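Local coordinates for protein HPT domain (PDB 2A0B) that relays phosphoryl groups through a histidine as the phosphotransfer domain of the anaerobic sensor kinase ArcB, which activates the response regulator ArcA, at residues P41-V46 and V60-K65; G82-S87 and G98-E103; L75-Q80 and K105-H110. All blocks are in the same frame, centred on the assembly; numbering follows the deposited sequence.

How the interactions relate
The three contacts lie within one HPt domain and join four helices of its bundle. Interaction 1 pairs helix 26-52 with helix 56-72 and closes first along the chain. Interactions 2 and 3 both pair helix 76-85 with helix 93-122, interaction 3 enclosing interaction 2 in sequence; their centres are about 11 Å apart, and one zinc ion bridges them through Glu103, His77 and Glu107. Interaction 1 lies about 10 Å from interaction 2 and 13 Å from interaction 3, centre to centre. Interactions 1 and 2 adjoin at the phosphorylation-site residue His64, which lies on helix 56-72 and whose ND1 probably hydrogen-bonds to Gln86 OE1.

Interaction 1 (P41-V46 and V60-K65); sequences PGYVSV and VEEGHK
Glu62 lies between Tyr43 and Val46 of the neighbouring helix. Beyond CB, its CG stands anti to the backbone N (chi1 -159°) and touches the carbonyl oxygen of Tyr43 and CG1 of Val46. The chain bends at chi2 and brings the carboxylate up against both residues, crossing their side chains at about a right angle: Glu62 CD rests 3.6 Å from Val46 CG1. One oxygen, Glu62 OE2, comes within 3.4 Å of both Tyr43 CD1 and Tyr43 CA, with the carboxylate and ring planes 77° apart. The other, Glu62 OE1, still touches Val46 CG1 and, in the modelled conformer of Lys65, takes a salt bridge from Lys65 NZ at 2.8 Å, met on the syn side and 23° out of the carboxylate plane. In that conformer the lysine chain crosses the tyrosine, and Lys65 CD makes a CH-pi contact over one ring face, 4.2 Å from the Tyr43 centroid. Segments 41-46 and 60-65 run nearly antiparallel, their axes 9.9 Å apart at closest approach. Toward helix 26-52 the glutamate presents its carboxylate and the lysine its methylenes, so the segments meet by van der Waals packing without a hydrogen bond, and the lysine, so placed, probably balances the buried charge.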
loop_
_atom_site.group_PDB
_atom_site.type_symbol
_atom_site.label_atom_id
_atom_site.label_comp_id
_atom_site.label_asym_id
_atom_site.label_seq_id
_atom_site.Cartn_x
_atom_site.Cartn_y
_atom_site.Cartn_z
ATOM N N PRO A 41 -1.113 0.509 10.575
ATOM C CA PRO A 41 -1.845 -0.326 11.522
ATOM C C PRO A 41 -3.279 0.106 11.686
ATOM O O PRO A 41 -4.273 -0.688 11.667
ATOM C CB PRO A 41 -1.078 -0.254 12.848
ATOM C CG PRO A 41 0.293 0.100 12.414
ATOM C CD PRO A 41 0.152 0.986 11.177
ATOM N N GLY A 42 -3.553 1.412 11.838
ATOM C CA GLY A 42 -4.859 1.946 11.968
ATOM C C GLY A 42 -5.673 1.852 10.697
ATOM O O GLY A 42 -6.893 1.607 10.767
ATOM N N TYR A 43 -5.096 2.020 9.510
ATOM C CA TYR A 43 -5.787 1.929 8.247
ATOM C C TYR A 43 -6.273 0.436 8.067
ATOM O O TYR A 43 -7.402 0.299 7.630
ATOM C CB TYR A 43 -4.960 2.351 7.034
ATOM C CG TYR A 43 -4.554 3.864 7.006
ATOM C CD1 TYR A 43 -5.128 4.732 7.872
ATOM C CD2 TYR A 43 -3.584 4.155 6.060
ATOM C CE1 TYR A 43 -4.737 6.113 7.796
ATOM C CE2 TYR A 43 -3.168 5.535 5.946
ATOM C CZ TYR A 43 -3.789 6.354 6.847
ATOM O OH TYR A 43 -3.442 7.759 6.784
ATOM N N VAL A 44 -5.383 -0.451 8.453
ATOM C CA VAL A 44 -5.820 -1.885 8.216
ATOM C C VAL A 44 -6.881 -2.238 9.236
ATOM O O VAL A 44 -7.879 -2.892 8.849
ATOM C CB VAL A 44 -4.587 -2.761 8.276
ATOM C CG1 VAL A 44 -5.023 -4.265 8.380
ATOM C CG2 VAL A 44 -3.674 -2.663 7.073
ATOM N N SER A 45 -6.801 -1.761 10.478
ATOM C CA SER A 45 -7.848 -2.004 11.449
ATOM C C SER A 45 -9.186 -1.440 11.009
ATOM O O SER A 45 -10.264 -2.022 11.217
ATOM C CB SER A 45 -7.456 -1.507 12.842
ATOM O OG SER A 45 -6.239 -2.140 13.219
ATOM N N VAL A 46 -9.221 -0.259 10.372
ATOM C CA VAL A 46 -10.459 0.313 9.868
ATOM C C VAL A 46 -10.995 -0.534 8.715
ATOM O O VAL A 46 -12.211 -0.747 8.665
ATOM C CB VAL A 46 -10.282 1.777 9.396
ATOM C CG1 VAL A 46 -11.487 2.299 8.634
ATOM C CG2 VAL A 46 -10.017 2.625 10.650
ATOM N N VAL A 60 -14.517 0.877 0.660
ATOM C CA VAL A 60 -14.024 1.520 -0.546
ATOM C C VAL A 60 -13.278 2.817 -0.127
ATOM O O VAL A 60 -12.273 3.072 -0.777
ATOM C CB VAL A 60 -15.233 1.839 -1.460
ATOM C CG1 VAL A 60 -14.855 2.770 -2.608
ATOM C CG2 VAL A 60 -15.780 0.511 -2.019
ATOM N N GLU A 61 -13.798 3.530 0.833
ATOM C CA GLU A 61 -13.137 4.798 1.233
ATOM C C GLU A 61 -11.754 4.566 1.828
ATOM O O GLU A 61 -10.766 5.212 1.466
ATOM C CB GLU A 61 -14.028 5.549 2.229
ATOM C CG GLU A 61 -14.822 6.649 1.542
ATOM C CD GLU A 61 -16.128 6.993 2.227
ATOM O OE1 GLU A 61 -16.264 6.702 3.437
ATOM O OE2 GLU A 61 -17.037 7.545 1.554
ATOM N N GLU A 62 -11.630 3.508 2.646
ATOM C CA GLU A 62 -10.334 3.196 3.263
ATOM C C GLU A 62 -9.414 2.626 2.234
ATOM O O GLU A 62 -8.163 2.856 2.199
ATOM C CB GLU A 62 -10.536 2.301 4.502
ATOM C CG GLU A 62 -9.358 2.362 5.459
ATOM C CD GLU A 62 -9.242 3.703 6.184
ATOM O OE1 GLU A 62 -10.112 4.578 6.048
ATOM O OE2 GLU A 62 -8.238 3.856 6.901
ATOM N N GLY A 63 -9.908 1.782 1.284
ATOM C CA GLY A 63 -9.086 1.295 0.198
ATOM C C GLY A 63 -8.421 2.490 -0.596
ATOM O O GLY A 63 -7.301 2.402 -0.958
ATOM N N HIS A 64 -9.273 3.471 -0.900
ATOM C CA HIS A 64 -8.776 4.651 -1.657
ATOM C C HIS A 64 -7.716 5.391 -0.838
ATOM O O HIS A 64 -6.730 5.822 -1.501
ATOM C CB HIS A 64 -10.014 5.546 -1.810
ATOM C CG HIS A 64 -9.702 6.797 -2.625
ATOM N ND1 HIS A 64 -9.377 6.784 -3.941
ATOM C CD2 HIS A 64 -9.646 8.087 -2.170
ATOM C CE1 HIS A 64 -9.148 8.067 -4.351
ATOM N NE2 HIS A 64 -9.323 8.804 -3.291
ATOM N N LYS A 65 -7.914 5.516 0.439
ATOM C CA LYS A 65 -6.899 6.204 1.276
ATOM C C LYS A 65 -5.571 5.464 1.241
ATOM O O LYS A 65 -4.488 6.026 1.006
ATOM C CB LYS A 65 -7.442 6.355 2.668
ATOM C CG LYS A 65 -6.771 7.333 3.629
ATOM C CD LYS A 65 -7.347 7.176 5.035
ATOM C CE LYS A 65 -8.833 7.492 5.047
ATOM N NZ LYS A 65 -9.463 7.259 6.377
#

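Interaction 2 (G82-S87 and G98-E103); sequences GQQIQS and GEWIEE. With ZN (zinc ion), chain B.
The indole of Trp100 lies against Gln84, which spans one of its faces. Gln84 CB sits almost squarely over the six-membered ring of Trp100, 3.7 Å from its centroid and 8° off the normal, a CH-pi contact. Farther out, the extended glutamine chain carries its amide across the same face until Gln84 NE2 stands 3.3 Å from Trp100 NE1; both are donors, so this is packing and no hydrogen bond. The amide and indole planes are 44° apart. Trp93 and Leu81 also touch the Trp100 side chain. At the root of that side chain, Ile85 CG1 meets Trp100 CB at 3.9 Å, and Ile85 CD1 reaches Ile101 CG1 at 4.0 Å, continuing the apolar layer toward Leu47 of helix 26-52. An alanine in place of Trp100 would probably leave the glutamine side chain without the surface it lies on and its amide freer to turn. Glu103, one turn farther along, gives OE2 to the zinc ion at 2.1 Å. Where helix 76-85 ends, Ser87 OG bonds to Gln83 O at 2.8 Å, and in this structure Gln86 OE1 reaches back to His64. The helices pack here into the four-helix bundle of the HPt domain, with the phosphorylation-site His64 close by.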
loop_
_atom_site.group_PDB
_atom_site.type_symbol
_atom_site.label_atom_id
_atom_site.label_comp_id
_atom_site.label_asym_id
_atom_site.label_seq_id
_atom_site.Cartn_x
_atom_site.Cartn_y
_atom_site.Cartn_z
ATOM N N GLY A 82 -4.983 -1.731 -3.056
ATOM C CA GLY A 82 -5.948 -0.726 -2.616
ATOM C C GLY A 82 -6.798 -0.345 -3.855
ATOM O O GLY A 82 -7.972 -0.115 -3.540
ATOM N N GLN A 83 -6.285 -0.364 -5.025
ATOM C CA GLN A 83 -7.106 -0.100 -6.220
ATOM C C GLN A 83 -8.207 -1.171 -6.338
ATOM O O GLN A 83 -9.379 -0.820 -6.516
ATOM C CB GLN A 83 -6.232 -0.055 -7.453
ATOM C CG GLN A 83 -7.023 -0.057 -8.753
ATOM C CD GLN A 83 -7.787 1.227 -8.950
ATOM O OE1 GLN A 83 -7.576 2.216 -8.257
ATOM N NE2 GLN A 83 -8.733 1.244 -9.904
ATOM N N GLN A 84 -7.787 -2.447 -6.143
ATOM C CA GLN A 84 -8.851 -3.492 -6.218
ATOM C C GLN A 84 -9.864 -3.331 -5.131
ATOM O O GLN A 84 -11.094 -3.403 -5.393
ATOM C CB GLN A 84 -8.168 -4.879 -6.091
ATOM C CG GLN A 84 -7.329 -5.228 -7.289
ATOM C CD GLN A 84 -6.314 -6.337 -7.055
ATOM O OE1 GLN A 84 -5.461 -6.561 -7.902
ATOM N NE2 GLN A 84 -6.256 -6.991 -5.914
ATOM N N ILE A 85 -9.533 -3.066 -3.866
ATOM C CA ILE A 85 -10.405 -2.863 -2.756
ATOM C C ILE A 85 -11.403 -1.724 -2.978
ATOM O O ILE A 85 -12.564 -1.770 -2.627
ATOM C CB ILE A 85 -9.637 -2.660 -1.421
ATOM C CG1 ILE A 85 -8.929 -4.021 -1.115
ATOM C CG2 ILE A 85 -10.511 -2.288 -0.278
ATOM C CD1 ILE A 85 -7.842 -3.967 -0.058
ATOM N N GLN A 86 -10.897 -0.643 -3.660
ATOM C CA GLN A 86 -11.867 0.440 -3.888
ATOM C C GLN A 86 -12.602 0.258 -5.172
ATOM O O GLN A 86 -13.287 1.242 -5.601
ATOM C CB GLN A 86 -11.088 1.813 -3.861
ATOM C CG GLN A 86 -10.222 2.023 -5.041
ATOM C CD GLN A 86 -9.876 3.467 -5.459
ATOM O OE1 GLN A 86 -9.682 4.292 -4.598
ATOM N NE2 GLN A 86 -9.779 3.718 -6.740
ATOM N N SER A 87 -12.690 -0.919 -5.817
ATOM C CA SER A 87 -13.337 -1.075 -7.111
ATOM C C SER A 87 -14.513 -2.084 -7.062
ATOM O O SER A 87 -14.317 -3.153 -7.656
ATOM C CB SER A 87 -12.344 -1.482 -8.168
ATOM O OG SER A 87 -11.370 -0.504 -8.422
ATOM N N GLY A 98 -12.526 -9.600 0.975
ATOM C CA GLY A 98 -11.981 -10.011 2.286
ATOM C C GLY A 98 -10.594 -10.665 2.052
ATOM O O GLY A 98 -9.786 -10.488 2.996
ATOM N N GLU A 99 -10.310 -11.374 1.005
ATOM C CA GLU A 99 -9.023 -11.982 0.719
ATOM C C GLU A 99 -7.986 -10.833 0.470
ATOM O O GLU A 99 -6.895 -10.918 1.036
ATOM C CB GLU A 99 -8.976 -12.934 -0.453
ATOM C CG GLU A 99 -7.654 -13.698 -0.552
ATOM C CD GLU A 99 -7.784 -15.196 -0.730
ATOM O OE1 GLU A 99 -8.889 -15.767 -0.518
ATOM O OE2 GLU A 99 -6.828 -15.906 -1.142
ATOM N N TRP A 100 -8.432 -9.829 -0.302
ATOM C CA TRP A 100 -7.412 -8.743 -0.524
ATOM C C TRP A 100 -7.160 -8.016 0.742
ATOM O O TRP A 100 -5.950 -7.627 0.911
ATOM C CB TRP A 100 -8.071 -7.803 -1.550
ATOM C CG TRP A 100 -8.215 -8.365 -2.920
ATOM C CD1 TRP A 100 -7.511 -9.326 -3.551
ATOM C CD2 TRP A 100 -9.252 -7.983 -3.853
ATOM N NE1 TRP A 100 -7.971 -9.542 -4.825
ATOM C CE2 TRP A 100 -9.064 -8.722 -5.012
ATOM C CE3 TRP A 100 -10.267 -7.019 -3.765
ATOM C CZ2 TRP A 100 -9.866 -8.587 -6.156
ATOM C CZ3 TRP A 100 -11.094 -6.921 -4.897
ATOM C CH2 TRP A 100 -10.883 -7.669 -6.038
ATOM N N ILE A 101 -8.059 -7.798 1.647
ATOM C CA ILE A 101 -7.860 -7.167 2.935
ATOM C C ILE A 101 -6.863 -7.988 3.723
ATOM O O ILE A 101 -5.914 -7.555 4.334
ATOM C CB ILE A 101 -9.144 -6.846 3.664
ATOM C CG1 ILE A 101 -9.917 -5.762 2.831
ATOM C CG2 ILE A 101 -8.889 -6.526 5.121
ATOM C CD1 ILE A 101 -11.311 -5.528 3.431
ATOM N N GLU A 102 -7.159 -9.345 3.873
ATOM C CA GLU A 102 -6.205 -10.168 4.607
ATOM C C GLU A 102 -4.832 -10.201 3.987
ATOM O O GLU A 102 -3.833 -10.233 4.733
ATOM C CB GLU A 102 -6.804 -11.621 4.553
ATOM C CG GLU A 102 -5.930 -12.564 5.368
ATOM C CD GLU A 102 -5.825 -12.329 6.847
ATOM O OE1 GLU A 102 -6.650 -11.693 7.547
ATOM O OE2 GLU A 102 -4.793 -12.820 7.364
ATOM N N GLU A 103 -4.648 -10.249 2.694
ATOM C CA GLU A 103 -3.411 -10.216 1.973
ATOM C C GLU A 103 -2.627 -8.913 2.365
ATOM O O GLU A 103 -1.476 -8.991 2.746
ATOM C CB GLU A 103 -3.649 -10.220 0.495
ATOM C CG GLU A 103 -2.360 -10.260 -0.272
ATOM C CD GLU A 103 -2.581 -10.193 -1.739
ATOM O OE1 GLU A 103 -3.700 -10.518 -2.301
ATOM O OE2 GLU A 103 -1.657 -9.843 -2.512
HETATM ZN ZN ZN B . 0.227 -9.156 -1.972
#

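Interaction 3 (L75-Q80 and K105-H110); sequences LRHLQQ and KEEWRH. With ZN (zinc ion), chain B.
His77 and Glu107 meet at a zinc ion, and the walk toward them starts at Leu75, the N-cap residue of helix 76-85, whose carbonyl oxygen accepts the bond from Gln79 N. At His77 the ring, carried toward helix 93-122 with CG anti to the backbone N (chi1 173°), gives His77 NE2 to the zinc ion at 2.1 Å. Glu107 answers with OE2 at 2.0 Å from the same ion, and Glu103 supplies a further ligand. The Glu107 carboxylate stands at the edge of the imidazole, its plane turned 44° from the ring, and Glu107 OE1 approaches His77 CD2 to 3.0 Å. The metal, rather than a hydrogen bond, holds the pair together, and its positive charge probably offsets the gathering of the two glutamates. Leu78 comes next, and its branches divide the neighbouring helix between them: Leu78 CD2 packs on the aliphatic part of Glu107, 3.9 Å from Glu107 CG, while Leu78 CD1 lies 3.9 Å from Trp108 CB. The Trp108 indole itself leads away from this contact. Segments 76-80 and 105-110 run nearly antiparallel, at 156°, their axes 10.8 Å apart at closest approach. Leu78 also touches Ala70 of helix 56-72, and Trp108 touches Met40 and Pro41, so the pair packs inward on helix 56-72 and, through the tryptophan, on helix 26-52.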
loop_
_atom_site.group_PDB
_atom_site.type_symbol
_atom_site.label_atom_id
_atom_site.label_comp_id
_atom_site.label_asym_id
_atom_site.label_seq_id
_atom_site.Cartn_x
_atom_site.Cartn_y
_atom_site.Cartn_z
ATOM N N LEU A 75 5.034 2.131 -3.180
ATOM C CA LEU A 75 4.666 0.642 -2.858
ATOM C C LEU A 75 3.623 0.234 -3.932
ATOM O O LEU A 75 2.454 0.293 -3.517
ATOM C CB LEU A 75 4.214 0.586 -1.423
ATOM C CG LEU A 75 5.338 0.872 -0.351
ATOM C CD1 LEU A 75 4.789 1.143 1.010
ATOM C CD2 LEU A 75 6.312 -0.304 -0.378
ATOM N N ARG A 76 4.094 -0.136 -5.081
ATOM C CA ARG A 76 3.240 -0.404 -6.245
ATOM C C ARG A 76 2.258 -1.590 -5.987
ATOM O O ARG A 76 1.102 -1.442 -6.301
ATOM C CB ARG A 76 4.162 -0.736 -7.399
ATOM C CG ARG A 76 3.575 -1.027 -8.767
ATOM C CD ARG A 76 4.428 -2.088 -9.450
ATOM N NE ARG A 76 5.605 -1.745 -10.189
ATOM C CZ ARG A 76 5.845 -1.037 -11.292
ATOM N NH1 ARG A 76 4.916 -0.371 -11.976
ATOM N NH2 ARG A 76 7.088 -0.909 -11.767
ATOM N N HIS A 77 2.770 -2.628 -5.299
ATOM C CA HIS A 77 1.777 -3.751 -5.117
ATOM C C HIS A 77 0.747 -3.447 -4.106
ATOM O O HIS A 77 -0.475 -3.812 -4.228
ATOM C CB HIS A 77 2.637 -4.966 -4.698
ATOM C CG HIS A 77 1.762 -6.160 -4.310
ATOM N ND1 HIS A 77 0.932 -6.711 -5.263
ATOM C CD2 HIS A 77 1.602 -6.749 -3.138
ATOM C CE1 HIS A 77 0.269 -7.717 -4.653
ATOM N NE2 HIS A 77 0.644 -7.713 -3.414
ATOM N N LEU A 78 1.002 -2.711 -3.022
ATOM C CA LEU A 78 0.059 -2.282 -2.049
ATOM C C LEU A 78 -0.934 -1.286 -2.711
ATOM O O LEU A 78 -2.102 -1.271 -2.416
ATOM C CB LEU A 78 0.585 -1.658 -0.759
ATOM C CG LEU A 78 1.533 -2.564 0.072
ATOM C CD1 LEU A 78 1.941 -1.906 1.371
ATOM C CD2 LEU A 78 0.718 -3.836 0.462
ATOM N N GLN A 79 -0.359 -0.472 -3.618
ATOM C CA GLN A 79 -1.269 0.451 -4.343
ATOM C C GLN A 79 -2.299 -0.284 -5.225
ATOM O O GLN A 79 -3.475 0.074 -5.162
ATOM C CB GLN A 79 -0.380 1.349 -5.235
ATOM C CG GLN A 79 -1.208 2.476 -5.882
ATOM C CD GLN A 79 -0.368 3.215 -6.901
ATOM O OE1 GLN A 79 -0.679 4.388 -7.161
ATOM N NE2 GLN A 79 0.640 2.653 -7.488
ATOM N N GLN A 80 -1.814 -1.352 -5.831
ATOM C CA GLN A 80 -2.712 -2.163 -6.688
ATOM C C GLN A 80 -3.736 -2.910 -5.845
ATOM O O GLN A 80 -4.942 -2.945 -6.206
ATOM C CB GLN A 80 -1.920 -3.107 -7.569
ATOM C CG GLN A 80 -2.807 -3.909 -8.526
ATOM C CD GLN A 80 -3.774 -3.086 -9.346
ATOM O OE1 GLN A 80 -3.478 -1.926 -9.719
ATOM N NE2 GLN A 80 -4.962 -3.635 -9.652
ATOM N N LYS A 105 -3.110 -7.091 5.118
ATOM C CA LYS A 105 -2.821 -7.150 6.525
ATOM C C LYS A 105 -1.541 -7.957 6.744
ATOM O O LYS A 105 -0.663 -7.619 7.559
ATOM C CB LYS A 105 -4.008 -7.773 7.262
ATOM C CG LYS A 105 -3.712 -8.053 8.744
ATOM C CD LYS A 105 -4.963 -8.680 9.365
ATOM C CE LYS A 105 -5.012 -8.416 10.865
ATOM N NZ LYS A 105 -6.035 -9.291 11.531
ATOM N N GLU A 106 -1.479 -9.107 6.068
ATOM C CA GLU A 106 -0.351 -10.007 6.284
ATOM C C GLU A 106 0.944 -9.511 5.690
ATOM O O GLU A 106 2.008 -9.889 6.217
ATOM C CB GLU A 106 -0.606 -11.439 5.677
ATOM C CG GLU A 106 -1.680 -12.178 6.470
ATOM C CD GLU A 106 -2.000 -13.579 5.877
ATOM O OE1 GLU A 106 -1.200 -14.139 5.144
ATOM O OE2 GLU A 106 -3.117 -13.990 6.218
ATOM N N GLU A 107 0.981 -8.733 4.592
ATOM C CA GLU A 107 2.194 -8.416 3.928
ATOM C C GLU A 107 2.702 -6.900 4.072
ATOM O O GLU A 107 3.853 -6.860 3.624
ATOM C CB GLU A 107 2.107 -8.612 2.447
ATOM C CG GLU A 107 1.267 -7.526 1.740
ATOM C CD GLU A 107 1.337 -7.779 0.284
ATOM O OE1 GLU A 107 2.337 -7.755 -0.432
ATOM O OE2 GLU A 107 0.223 -8.124 -0.219
ATOM N N TRP A 108 1.862 -6.082 4.612
ATOM C CA TRP A 108 2.427 -4.682 4.375
ATOM C C TRP A 108 3.742 -4.406 5.111
ATOM O O TRP A 108 4.524 -3.678 4.445
ATOM C CB TRP A 108 1.345 -3.694 4.763
ATOM C CG TRP A 108 1.031 -3.544 6.187
ATOM C CD1 TRP A 108 0.076 -4.167 6.943
ATOM C CD2 TRP A 108 1.721 -2.711 7.155
ATOM N NE1 TRP A 108 0.061 -3.788 8.234
ATOM C CE2 TRP A 108 1.129 -2.854 8.368
ATOM C CE3 TRP A 108 2.828 -1.829 6.925
ATOM C CZ2 TRP A 108 1.533 -2.190 9.540
ATOM C CZ3 TRP A 108 3.229 -1.170 8.089
ATOM C CH2 TRP A 108 2.612 -1.339 9.323
ATOM N N ARG A 109 3.903 -5.012 6.286
ATOM C CA ARG A 109 5.216 -4.730 6.948
ATOM C C ARG A 109 6.328 -5.244 6.118
ATOM O O ARG A 109 7.471 -4.693 5.978
ATOM C CB ARG A 109 5.141 -5.192 8.393
ATOM C CG ARG A 109 4.074 -4.616 9.292
ATOM C CD ARG A 109 4.162 -5.065 10.741
ATOM N NE ARG A 109 3.235 -4.425 11.665
ATOM C CZ ARG A 109 1.981 -4.782 11.898
ATOM N NH1 ARG A 109 1.446 -5.797 11.216
ATOM N NH2 ARG A 109 1.245 -4.101 12.764
ATOM N N HIS A 110 6.222 -6.454 5.462
ATOM C CA HIS A 110 7.229 -6.973 4.595
ATOM C C HIS A 110 7.575 -6.110 3.400
ATOM O O HIS A 110 8.689 -5.918 2.971
ATOM C CB HIS A 110 6.833 -8.438 4.153
ATOM C CG HIS A 110 7.633 -8.988 3.043
ATOM N ND1 HIS A 110 8.899 -9.506 3.224
ATOM C CD2 HIS A 110 7.452 -9.144 1.700
ATOM C CE1 HIS A 110 9.423 -9.914 2.101
ATOM N NE2 HIS A 110 8.560 -9.719 1.133
HETATM ZN ZN ZN B . 0.227 -9.156 -1.972
#